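Local atomic coordinates of Mypaa.01249.c (Mycobacterium paratuberculosis, PDB entry 3RD5), a protein that belongs to the short-chain dehydrogenase/reductase family and probably acts as an oxidoreductase, though its substrate is not established. Residues S26-V31 against F230-T235; E35-R38 against T42-M45; R181-A186 against L190-A195. One frame throughout, in Å; residues are numbered along the deposited sequence.

Contact 1: residues S26-V31 against F230-T235; sequences SGLGAV and FGARQT
L28 of helix 27-38 meets the backbone of G231 and A232 on helix 226-240. The arrangement belongs to a Rossmann fold: G27 and G29, which flank L28, match the last two glycines of the TGxxxGxG cofactor loop of classical short-chain dehydrogenases. The two short helical segments approach to 8.4 Å and cross at -56°. Along the L28 side chain, CB and CG find no atom of F230-T235 within 4.2 Å. CG lies anti to the backbone N (chi1 -179°), and the branch ends in two methyls of unequal role. CD2 makes no contact with the other helix, whereas CD1 comes over the peptide joining G231 to A232, with L28 CD1 3.2 Å from A232 N and 3.3 Å from G231 C. These are tight approaches, made where G231 presents backbone alone. One turn later V31 lays its CG1 methyl 3.6 Å from A232 CB. No hydrogen bond links the segments; they meet by van der Waals packing, methyl on peptide at L28 and methyl on methyl at V31. Behind this interface Q234 folds back within its own helix: its NE2 sits over one face of the F230 ring, offset toward the rim, and donates to F230 O at 3.0 Å, while Q234 OE1 is bonded to T259 OG1.

Contact 2: residues E35-R38 against T42-M45; sequences ELAR and TVIM
V43 presents its CG2 methyl to the C-terminal part of helix 27-38, where it overlaps L36 and A37. This is helix-on-strand packing inside the first beta-alpha-beta unit of the Rossmann fold, made of strand 18-22, helix 27-38 and strand 42-47. The nearest CA atoms, those of A37 and V43, are 6.3 Å apart. V43 has CG1 anti to its backbone N (chi1 179°), an arrangement that turns CG2 toward the helix and leaves CG1 without a contact to E35-R38. CG2 rests against two successive residues rather than one: it lies 4.2 Å from L36 CB, and the A37 CB methyl is at the same 4.2 Å from V43 CG2. With no hydrogen bond across the segments and only 93 Å² buried, the contact is light and made by van der Waals packing. Other strands complete the surroundings, since V43 also touches I21, L36 touches V19, and A37 touches V64 of strand 63-68. On the helix, R38, which has two conformers, in one of them turns NE and NH2 side-on to a single oxygen, E35 OE1, in a salt bridge that is therefore tentative. The nearest approach between the segments is V43 CG2 to A37 N, 4.0 Å.

Contact 3: residues R181-A186 against L190-A195; sequences RRLTAA and LRALAA
The CA atoms of L183 and L190 lie 6.6 Å apart, the nearest pair between the end region of helix 161-185 and the segment L190-A195, where L190 comes just before strand 191-195. From there the strand draws away, so that L193, A194 and A195 make no contact with R181-A186, and no hydrogen bond spans the gap. On the helix side the packing is carried by L183, whose CB bond points at the strand. Its CG stands anti to the carbonyl carbon (chi1 -70°). L183 CD1 lies 3.6 Å from L190 O and 4.0 Å from L190 CB, and it reaches on along the chain to A192, whose CB is 4.3 Å from L183 CD1. The second methyl also lies against the L190 side chain, with L183 CD2 4.1 Å from L190 CB and 4.2 Å from L190 CD1. The two leucines cross at a slant rather than lying alongside. R191, next along, turns its CB away from the helix, and its NH1 bonds to L243 O and forms a salt bridge with D242. Q180 OE1, one turn back along the helix, accepts from A192 N and adds a polar tie beside the leucine packing. In the Rossmann sheet this is the return from helix 161-185 into a strand that pairs in parallel with 133-137 on one side and 248-251 on the other.

In the fold
Following the chain from the N terminus, strand 18-22 leads into helix 27-38, which supplies residues to contacts 1 and 2. Contact 2 closes first, across the three-residue turn from that helix into strand 42-47. Much later contact 3 closes a short connection from helix 161-185 to strand 191-195, with three residues between its segments as in contact 2. The two are in series, on different parts of one sheet, with nearest atoms about 11 Å apart. Contact 1 spans both: 198 residues separate its segments, and helix 226-240 returns to the first helix. It touches each of the others, G29 O meeting M45 CE and T235 CA meeting A195 CB, thereby joining the early and late parts of the Rossmann fold.

Contact 1: residues S26-V31 against F230-T235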
loop_
_atom_site.group_PDB
_atom_site.type_symbol
_atom_site.label_atom_id
_atom_site.label_comp_id
_atom_site.label_asym_id
_atom_site.label_seq_id
_atom_site.Cartn_x
_atom_site.Cartn_y
_atom_site.Cartn_z
ATOM N N SER A 26 1.584 -9.727 -9.416
ATOM C CA SER A 26 2.567 -10.516 -8.778
ATOM C C SER A 26 1.917 -11.292 -7.632
ATOM O O SER A 26 0.729 -11.103 -7.253
ATOM C CB SER A 26 3.701 -9.624 -8.292
ATOM O OG SER A 26 4.848 -10.398 -7.989
ATOM N N GLY A 27 2.725 -12.167 -7.090
ATOM C CA GLY A 27 2.310 -13.131 -6.176
ATOM C C GLY A 27 1.722 -12.560 -4.917
ATOM O O GLY A 27 0.753 -13.068 -4.431
ATOM N N LEU A 28 2.343 -11.536 -4.359
ATOM C CA LEU A 28 1.926 -10.981 -3.081
ATOM C C LEU A 28 0.442 -10.543 -3.107
ATOM O O LEU A 28 -0.361 -10.933 -2.255
ATOM C CB LEU A 28 2.828 -9.770 -2.731
ATOM C CG LEU A 28 2.569 -9.057 -1.431
ATOM C CD1 LEU A 28 2.725 -10.001 -0.224
ATOM C CD2 LEU A 28 3.561 -7.857 -1.296
ATOM N N GLY A 29 0.127 -9.743 -4.122
ATOM C CA GLY A 29 -1.234 -9.263 -4.337
ATOM C C GLY A 29 -2.212 -10.384 -4.610
ATOM O O GLY A 29 -3.350 -10.370 -4.076
ATOM N N ALA A 30 -1.805 -11.335 -5.427
ATOM C CA ALA A 30 -2.676 -12.433 -5.789
ATOM C C ALA A 30 -3.071 -13.257 -4.571
ATOM O O ALA A 30 -4.246 -13.603 -4.415
ATOM C CB ALA A 30 -2.039 -13.314 -6.837
ATOM N N VAL A 31 -2.114 -13.581 -3.710
ATOM C CA VAL A 31 -2.407 -14.367 -2.511
ATOM C C VAL A 31 -3.281 -13.577 -1.538
ATOM O O VAL A 31 -4.206 -14.104 -0.923
ATOM C CB VAL A 31 -1.142 -14.896 -1.825
ATOM C CG1 VAL A 31 -1.486 -15.605 -0.487
ATOM C CG2 VAL A 31 -0.357 -15.840 -2.772
ATOM N N PHE A 230 4.018 -16.135 2.520
ATOM C CA PHE A 230 4.637 -15.542 3.690
ATOM C C PHE A 230 4.460 -14.016 3.706
ATOM O O PHE A 230 4.101 -13.399 4.729
ATOM C CB PHE A 230 6.129 -15.906 3.780
ATOM C CG PHE A 230 6.774 -15.424 5.043
ATOM C CD1 PHE A 230 6.578 -16.098 6.246
ATOM C CD2 PHE A 230 7.503 -14.252 5.076
ATOM C CE1 PHE A 230 7.165 -15.620 7.417
ATOM C CE2 PHE A 230 8.055 -13.778 6.252
ATOM C CZ PHE A 230 7.876 -14.430 7.401
ATOM N N GLY A 231 4.673 -13.382 2.562
ATOM C CA GLY A 231 4.507 -11.953 2.500
ATOM C C GLY A 231 3.071 -11.508 2.698
ATOM O O GLY A 231 2.775 -10.531 3.411
ATOM N N ALA A 232 2.143 -12.232 2.063
ATOM C CA ALA A 232 0.724 -11.867 2.130
ATOM C C ALA A 232 0.204 -11.989 3.540
ATOM O O ALA A 232 -0.716 -11.258 3.941
ATOM C CB ALA A 232 -0.117 -12.736 1.160
ATOM N N ARG A 233 0.741 -12.943 4.298
ATOM C CA ARG A 233 0.333 -13.143 5.685
ATOM C C ARG A 233 0.350 -11.848 6.485
ATOM O O ARG A 233 -0.514 -11.566 7.301
ATOM C CB ARG A 233 1.238 -14.175 6.338
ATOM C CG ARG A 233 0.930 -14.504 7.799
ATOM C CD ARG A 233 2.023 -15.364 8.440
ATOM N NE ARG A 233 2.117 -16.649 7.789
ATOM C CZ ARG A 233 3.124 -17.493 7.991
ATOM N NH1 ARG A 233 4.128 -17.144 8.768
ATOM N NH2 ARG A 233 3.140 -18.662 7.356
ATOM N N GLN A 234 1.403 -11.074 6.246
ATOM C CA GLN A 234 1.631 -9.853 7.010
ATOM C C GLN A 234 0.516 -8.845 6.708
ATOM O O GLN A 234 -0.079 -8.235 7.620
ATOM C CB GLN A 234 3.020 -9.291 6.712
ATOM C CG GLN A 234 4.182 -10.295 6.626
ATOM C CD GLN A 234 4.310 -11.238 7.789
ATOM O OE1 GLN A 234 4.089 -10.835 8.952
ATOM N NE2 GLN A 234 4.706 -12.510 7.496
ATOM N N THR A 235 0.245 -8.642 5.426
ATOM C CA THR A 235 -0.841 -7.763 4.998
ATOM C C THR A 235 -2.201 -8.232 5.528
ATOM O O THR A 235 -3.011 -7.428 5.977
ATOM C CB THR A 235 -0.905 -7.676 3.485
ATOM O OG1 THR A 235 0.358 -7.254 2.966
ATOM C CG2 THR A 235 -1.978 -6.699 3.022
#

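Contact 2: residues E35-R38 against T42-M45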
loop_
_atom_site.group_PDB
_atom_site.type_symbol
_atom_site.label_atom_id
_atom_site.label_comp_id
_atom_site.label_asym_id
_atom_site.label_seq_id
_atom_site.Cartn_x
_atom_site.Cartn_y
_atom_site.Cartn_z
ATOM N N GLU A 35 -6.917 -15.126 -0.440
ATOM C CA GLU A 35 -7.287 -15.492 0.922
ATOM C C GLU A 35 -8.489 -14.688 1.405
ATOM O O GLU A 35 -9.370 -15.225 2.083
ATOM C CB GLU A 35 -6.110 -15.316 1.877
ATOM C CG GLU A 35 -4.925 -16.231 1.594
ATOM C CD GLU A 35 -5.162 -17.699 1.932
ATOM O OE1 GLU A 35 -6.097 -18.035 2.655
ATOM O OE2 GLU A 35 -4.316 -18.538 1.523
ATOM N N LEU A 36 -8.558 -13.405 1.069
ATOM C CA LEU A 36 -9.740 -12.644 1.462
ATOM C C LEU A 36 -11.017 -13.119 0.742
ATOM O O LEU A 36 -12.107 -13.228 1.347
ATOM C CB LEU A 36 -9.518 -11.144 1.211
ATOM C CG LEU A 36 -8.445 -10.555 2.098
ATOM C CD1 LEU A 36 -8.043 -9.160 1.598
ATOM C CD2 LEU A 36 -8.944 -10.501 3.570
ATOM N N ALA A 37 -10.911 -13.438 -0.547
ATOM C CA ALA A 37 -12.052 -13.957 -1.280
ATOM C C ALA A 37 -12.521 -15.313 -0.704
ATOM O O ALA A 37 -13.717 -15.592 -0.668
ATOM C CB ALA A 37 -11.717 -14.086 -2.803
ATOM N N ARG A 38 -11.579 -16.161 -0.298
ATOM C CA ARG A 38 -11.925 -17.468 0.314
ATOM C C ARG A 38 -12.753 -17.280 1.599
ATOM O O ARG A 38 -13.524 -18.173 1.969
ATOM C CB ARG A 38 -10.635 -18.273 0.609
ATOM C CG ARG A 38 -10.793 -19.602 1.330
ATOM C CD ARG A 38 -9.457 -20.258 1.823
ATOM N NE ARG A 38 -8.588 -19.391 2.678
ATOM C CZ ARG A 38 -8.687 -19.286 4.014
ATOM N NH1 ARG A 38 -9.624 -19.972 4.677
ATOM N NH2 ARG A 38 -7.871 -18.453 4.684
ATOM N N THR A 42 -15.819 -9.441 -1.120
ATOM C CA THR A 42 -15.910 -8.963 -2.496
ATOM C C THR A 42 -14.619 -8.189 -2.742
ATOM O O THR A 42 -14.436 -7.103 -2.206
ATOM C CB THR A 42 -17.132 -8.069 -2.708
ATOM O OG1 THR A 42 -18.335 -8.849 -2.491
ATOM C CG2 THR A 42 -17.153 -7.511 -4.118
ATOM N N VAL A 43 -13.720 -8.759 -3.542
ATOM C CA VAL A 43 -12.399 -8.167 -3.793
ATOM C C VAL A 43 -12.386 -7.477 -5.146
ATOM O O VAL A 43 -12.871 -8.048 -6.137
ATOM C CB VAL A 43 -11.273 -9.214 -3.751
ATOM C CG1 VAL A 43 -9.912 -8.563 -4.034
ATOM C CG2 VAL A 43 -11.242 -9.951 -2.402
ATOM N N ILE A 44 -11.917 -6.241 -5.175
ATOM C CA ILE A 44 -11.700 -5.486 -6.413
ATOM C C ILE A 44 -10.189 -5.343 -6.581
ATOM O O ILE A 44 -9.545 -4.620 -5.798
ATOM C CB ILE A 44 -12.375 -4.117 -6.355
ATOM C CG1 ILE A 44 -13.888 -4.272 -6.181
ATOM C CG2 ILE A 44 -12.048 -3.296 -7.612
ATOM C CD1 ILE A 44 -14.594 -2.971 -5.779
ATOM N N MET A 45 -9.624 -6.083 -7.540
ATOM C CA MET A 45 -8.207 -6.019 -7.842
ATOM C C MET A 45 -8.008 -4.977 -8.914
ATOM O O MET A 45 -8.568 -5.082 -10.009
ATOM C CB MET A 45 -7.694 -7.364 -8.350
ATOM C CG MET A 45 -6.292 -7.342 -8.878
ATOM S SD MET A 45 -5.151 -7.089 -7.555
ATOM C CE MET A 45 -6.109 -8.151 -6.406
#

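Contact 3: residues R181-A186 against L190-A195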
loop_
_atom_site.group_PDB
_atom_site.type_symbol
_atom_site.label_atom_id
_atom_site.label_comp_id
_atom_site.label_asym_id
_atom_site.label_seq_id
_atom_site.Cartn_x
_atom_site.Cartn_y
_atom_site.Cartn_z
ATOM N N ARG A 181 -2.901 10.575 11.882
ATOM C CA ARG A 181 -3.014 11.840 12.656
ATOM C C ARG A 181 -4.220 12.640 12.160
ATOM O O ARG A 181 -5.001 13.168 12.985
ATOM C CB ARG A 181 -1.757 12.658 12.551
ATOM C CG ARG A 181 -1.731 13.855 13.475
ATOM C CD ARG A 181 -0.538 14.740 13.204
ATOM N NE ARG A 181 -0.639 15.466 11.953
ATOM C CZ ARG A 181 -1.411 16.537 11.756
ATOM N NH1 ARG A 181 -2.173 17.033 12.749
ATOM N NH2 ARG A 181 -1.420 17.152 10.574
ATOM N N ARG A 182 -4.391 12.725 10.854
ATOM C CA ARG A 182 -5.504 13.466 10.274
ATOM C C ARG A 182 -6.857 12.820 10.522
ATOM O O ARG A 182 -7.853 13.515 10.768
ATOM C CB ARG A 182 -5.241 13.698 8.799
ATOM C CG ARG A 182 -4.191 14.772 8.566
ATOM C CD ARG A 182 -3.815 14.845 7.107
ATOM N NE ARG A 182 -2.902 15.927 6.782
ATOM C CZ ARG A 182 -3.254 17.070 6.180
ATOM N NH1 ARG A 182 -4.488 17.295 5.840
ATOM N NH2 ARG A 182 -2.336 17.958 5.842
ATOM N N LEU A 183 -6.907 11.489 10.479
ATOM C CA LEU A 183 -8.148 10.768 10.738
ATOM C C LEU A 183 -8.572 11.010 12.166
ATOM O O LEU A 183 -9.749 11.298 12.437
ATOM C CB LEU A 183 -7.974 9.264 10.450
ATOM C CG LEU A 183 -7.821 8.858 8.988
ATOM C CD1 LEU A 183 -7.430 7.397 8.879
ATOM C CD2 LEU A 183 -9.134 9.157 8.190
ATOM N N THR A 184 -7.641 10.900 13.105
ATOM C CA THR A 184 -7.951 11.125 14.533
ATOM C C THR A 184 -8.423 12.559 14.750
ATOM O O THR A 184 -9.457 12.773 15.421
ATOM C CB THR A 184 -6.740 10.791 15.392
ATOM O OG1 THR A 184 -6.437 9.384 15.275
ATOM C CG2 THR A 184 -6.992 11.144 16.885
ATOM N N ALA A 185 -7.741 13.525 14.149
ATOM C CA ALA A 185 -8.153 14.929 14.295
ATOM C C ALA A 185 -9.535 15.202 13.723
ATOM O O ALA A 185 -10.248 16.079 14.257
ATOM C CB ALA A 185 -7.138 15.828 13.652
ATOM N N ALA A 186 -9.933 14.492 12.668
ATOM C CA ALA A 186 -11.251 14.633 12.041
ATOM C C ALA A 186 -12.336 13.885 12.786
ATOM O O ALA A 186 -13.495 13.986 12.390
ATOM C CB ALA A 186 -11.200 14.113 10.592
ATOM N N LEU A 190 -12.022 5.613 10.956
ATOM C CA LEU A 190 -11.085 4.897 10.080
ATOM C C LEU A 190 -9.720 4.813 10.705
ATOM O O LEU A 190 -9.287 5.723 11.431
ATOM C CB LEU A 190 -10.967 5.564 8.707
ATOM C CG LEU A 190 -12.236 5.674 7.865
ATOM C CD1 LEU A 190 -11.949 6.500 6.585
ATOM C CD2 LEU A 190 -12.796 4.301 7.519
ATOM N N ARG A 191 -9.018 3.733 10.385
ATOM C CA ARG A 191 -7.606 3.539 10.799
ATOM C C ARG A 191 -6.723 3.432 9.568
ATOM O O ARG A 191 -7.121 2.885 8.532
ATOM C CB ARG A 191 -7.418 2.289 11.655
ATOM C CG ARG A 191 -7.890 2.476 13.028
ATOM C CD ARG A 191 -7.936 1.146 13.774
ATOM N NE ARG A 191 -9.162 0.420 13.439
ATOM C CZ ARG A 191 -9.568 -0.672 14.065
ATOM N NH1 ARG A 191 -8.773 -1.275 14.938
ATOM N NH2 ARG A 191 -10.771 -1.165 13.787
ATOM N N ALA A 192 -5.499 3.920 9.708
ATOM C CA ALA A 192 -4.414 3.725 8.743
ATOM C C ALA A 192 -3.356 2.844 9.357
ATOM O O ALA A 192 -2.827 3.145 10.422
ATOM C CB ALA A 192 -3.808 5.108 8.339
ATOM N N LEU A 193 -3.040 1.742 8.676
ATOM C CA LEU A 193 -2.095 0.725 9.152
ATOM C C LEU A 193 -1.110 0.434 8.065
ATOM O O LEU A 193 -1.323 0.744 6.892
ATOM C CB LEU A 193 -2.854 -0.580 9.510
ATOM C CG LEU A 193 -4.060 -0.429 10.432
ATOM C CD1 LEU A 193 -4.842 -1.759 10.579
ATOM C CD2 LEU A 193 -3.615 0.050 11.797
ATOM N N ALA A 194 0.002 -0.190 8.424
ATOM C CA ALA A 194 0.992 -0.621 7.447
ATOM C C ALA A 194 1.430 -2.045 7.730
ATOM O O ALA A 194 1.256 -2.559 8.831
ATOM C CB ALA A 194 2.224 0.356 7.445
ATOM N N ALA A 195 1.990 -2.691 6.705
ATOM C CA ALA A 195 2.539 -4.046 6.787
ATOM C C ALA A 195 3.730 -4.132 5.878
ATOM O O ALA A 195 3.880 -3.336 4.944
ATOM C CB ALA A 195 1.462 -5.099 6.354
#